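Local coordinates for protein thiosulfate sulfurtransferase RDL2, mitochondrial (Saccharomyces cerevisiae, PDB 6K6R) that catalyses the transfer of sulfane sulfur from thiosulfate to cyanide, yielding thiocyanate and sulfite, as a single-domain mitochondrial rhodanese, at residues G78-P83 with Y122-T127. Residues are numbered along the deposited sequence; the frame is centred on the assembly and turned at random.
Sequences GALGLP and YGYENT
In the rhodanese fold of this enzyme, the 3-10 turn 79-81 meets two tyrosines of the loop that leaves helix 111-121, Tyr122 and Tyr124. Tyr122 lays one ring face on the backbone of the turn: Gly81 CA stands 3.5 Å from the ring centroid, only 10° off the normal, a CH-pi contact. Gly81 N lies over the same ring, 3.5 Å from Tyr122 CD2. Farther out, Tyr122 OH comes to 3.3 Å from Gly78 CA. Leu80 CB touches the Tyr122 ring at CD2, 3.9 Å away, while the Leu80 CD2 methyl approaches the Tyr124 ring obliquely, 3.7 Å from Tyr124 CE2. With CG anti to its carbonyl carbon (chi1 -68°), Tyr124 turns its ring toward Leu80, and Leu80 O lies in the plane of the Tyr124 ring, at its edge, 3.7 Å from Tyr124 CE2. That carbonyl accepts a hydrogen bond from Lys95 NZ, while Tyr124 OH is hydrogen-bonded to Pro96 O. Ala119 of helix 111-121 and Leu102 of strand 101-104 touch both Leu80 and Tyr124, and on the other side of the turn Ala79 packs on Phe91 of helix 84-91.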
ATOM      1  N   GLY A  78      -1.036  13.294   4.099  1.00 23.87           N
ATOM      2  CA  GLY A  78       0.225  13.526   4.775  1.00 15.67           C
ATOM      3  C   GLY A  78       0.524  12.491   5.841  1.00 20.85           C
ATOM      4  O   GLY A  78       1.314  12.744   6.755  1.00 27.49           O
ATOM      5  N   ALA A  79      -0.097  11.313   5.726  1.00 22.63           N
ATOM      6  CA  ALA A  79       0.060  10.278   6.744  1.00 24.04           C
ATOM      7  C   ALA A  79       1.515   9.845   6.881  1.00 28.30           C
ATOM      8  O   ALA A  79       2.059   9.800   7.990  1.00 32.61           O
ATOM      9  CB  ALA A  79      -0.826   9.080   6.409  1.00 28.80           C
ATOM     10  N   LEU A  80       2.163   9.522   5.762  1.00 31.41           N
ATOM     11  CA  LEU A  80       3.545   9.056   5.802  1.00 26.10           C
ATOM     12  C   LEU A  80       4.533  10.150   6.190  1.00 27.46           C
ATOM     13  O   LEU A  80       5.735   9.874   6.259  1.00 20.79           O
ATOM     14  CB  LEU A  80       3.933   8.450   4.454  1.00 27.40           C
ATOM     15  CG  LEU A  80       3.390   7.038   4.219  1.00 16.94           C
ATOM     16  CD1 LEU A  80       3.607   6.602   2.782  1.00 17.35           C
ATOM     17  CD2 LEU A  80       4.028   6.051   5.187  1.00 27.44           C
ATOM     18  N   GLY A  81       4.063  11.369   6.434  1.00 32.33           N
ATOM     19  CA  GLY A  81       4.868  12.427   7.000  1.00 29.59           C
ATOM     20  C   GLY A  81       4.620  12.675   8.470  1.00 33.57           C
ATOM     21  O   GLY A  81       5.220  13.594   9.039  1.00 26.25           O
ATOM     22  N   LEU A  82       3.756  11.885   9.101  1.00 32.44           N
ATOM     23  CA  LEU A  82       3.438  12.082  10.505  1.00 38.52           C
ATOM     24  C   LEU A  82       4.610  11.655  11.385  1.00 36.63           C
ATOM     25  O   LEU A  82       5.396  10.783  11.006  1.00 33.21           O
ATOM     26  CB  LEU A  82       2.200  11.278  10.893  1.00 29.83           C
ATOM     27  CG  LEU A  82       0.832  11.771  10.424  1.00 24.21           C
ATOM     28  CD1 LEU A  82      -0.200  10.668  10.590  1.00 23.50           C
ATOM     29  CD2 LEU A  82       0.418  13.017  11.191  1.00 24.78           C
ATOM     30  N   PRO A  83       4.754  12.259  12.563  1.00 46.87           N
ATOM     31  CA  PRO A  83       5.716  11.736  13.537  1.00 40.37           C
ATOM     32  C   PRO A  83       5.382  10.301  13.915  1.00 42.16           C
ATOM     33  O   PRO A  83       4.237   9.852  13.816  1.00 39.72           O
ATOM     34  CB  PRO A  83       5.570  12.688  14.729  1.00 32.19           C
ATOM     35  CG  PRO A  83       5.078  13.960  14.123  1.00 35.33           C
ATOM     36  CD  PRO A  83       4.175  13.543  12.995  1.00 44.85           C
ATOM     37  N   TYR A 122       8.249  11.978   1.177  1.00 25.91           N
ATOM     38  CA  TYR A 122       8.536  11.863   2.601  1.00 22.26           C
ATOM     39  C   TYR A 122       9.753  10.994   2.889  1.00 32.42           C
ATOM     40  O   TYR A 122       9.954  10.592   4.040  1.00 35.45           O
ATOM     41  CB  TYR A 122       7.317  11.315   3.344  1.00 24.09           C
ATOM     42  CG  TYR A 122       6.174  12.299   3.449  1.00 29.84           C
ATOM     43  CD1 TYR A 122       6.379  13.580   3.942  1.00 28.53           C
ATOM     44  CD2 TYR A 122       4.890  11.948   3.051  1.00 30.94           C
ATOM     45  CE1 TYR A 122       5.340  14.483   4.039  1.00 28.91           C
ATOM     46  CE2 TYR A 122       3.844  12.846   3.143  1.00 19.92           C
ATOM     47  CZ  TYR A 122       4.075  14.111   3.637  1.00 21.55           C
ATOM     48  OH  TYR A 122       3.038  15.010   3.731  1.00 25.20           O
ATOM     49  N   GLY A 123      10.566  10.690   1.880  1.00 27.51           N
ATOM     50  CA  GLY A 123      11.766   9.908   2.083  1.00 26.75           C
ATOM     51  C   GLY A 123      11.642   8.431   1.780  1.00 36.68           C
ATOM     52  O   GLY A 123      12.641   7.709   1.893  1.00 36.33           O
ATOM     53  N   TYR A 124      10.455   7.952   1.410  1.00 30.09           N
ATOM     54  CA  TYR A 124      10.268   6.553   1.024  1.00 22.92           C
ATOM     55  C   TYR A 124      10.626   6.434  -0.452  1.00 30.76           C
ATOM     56  O   TYR A 124       9.787   6.617  -1.335  1.00 35.36           O
ATOM     57  CB  TYR A 124       8.842   6.095   1.302  1.00 21.36           C
ATOM     58  CG  TYR A 124       8.487   6.009   2.772  1.00 26.20           C
ATOM     59  CD1 TYR A 124       8.749   4.858   3.503  1.00 26.39           C
ATOM     60  CD2 TYR A 124       7.884   7.077   3.427  1.00 22.93           C
ATOM     61  CE1 TYR A 124       8.425   4.771   4.845  1.00 27.04           C
ATOM     62  CE2 TYR A 124       7.557   7.000   4.769  1.00 26.60           C
ATOM     63  CZ  TYR A 124       7.829   5.846   5.473  1.00 28.67           C
ATOM     64  OH  TYR A 124       7.505   5.764   6.808  1.00 31.10           O
ATOM     65  N   GLU A 125      11.893   6.127  -0.727  1.00 32.49           N
ATOM     66  CA  GLU A 125      12.388   6.082  -2.096  1.00 33.17           C
ATOM     67  C   GLU A 125      12.366   4.682  -2.704  1.00 26.89           C
ATOM     68  O   GLU A 125      12.674   4.537  -3.891  1.00 32.27           O
ATOM     69  CB  GLU A 125      13.810   6.652  -2.169  1.00 36.68           C
ATOM     70  CG  GLU A 125      14.059   7.833  -1.241  1.00 35.60           C
ATOM     71  CD  GLU A 125      13.511   9.142  -1.786  1.00 57.72           C
ATOM     72  OE1 GLU A 125      13.047   9.169  -2.947  1.00 70.64           O
ATOM     73  OE2 GLU A 125      13.555  10.152  -1.057  1.00 60.97           O
ATOM     74  N   ASN A 126      12.014   3.661  -1.928  1.00 25.44           N
ATOM     75  CA  ASN A 126      11.835   2.299  -2.427  1.00 27.07           C
ATOM     76  C   ASN A 126      10.333   2.032  -2.464  1.00 32.63           C
ATOM     77  O   ASN A 126       9.717   1.768  -1.429  1.00 30.18           O
ATOM     78  CB  ASN A 126      12.570   1.294  -1.544  1.00 31.67           C
ATOM     79  CG  ASN A 126      12.722  -0.064  -2.202  1.00 39.94           C
ATOM     80  OD1 ASN A 126      12.365  -0.247  -3.367  1.00 44.27           O
ATOM     81  ND2 ASN A 126      13.250  -1.027  -1.455  1.00 41.29           N
ATOM     82  N   THR A 127       9.742   2.121  -3.654  1.00 23.39           N
ATOM     83  CA  THR A 127       8.298   2.015  -3.809  1.00 27.55           C
ATOM     84  C   THR A 127       7.949   1.087  -4.965  1.00 23.47           C
ATOM     85  O   THR A 127       8.763   0.823  -5.854  1.00 24.62           O
ATOM     86  CB  THR A 127       7.642   3.387  -4.054  1.00 16.46           C
ATOM     87  OG1 THR A 127       8.032   3.884  -5.341  1.00 23.77           O
ATOM     88  CG2 THR A 127       8.043   4.388  -2.980  1.00 17.23           C
TER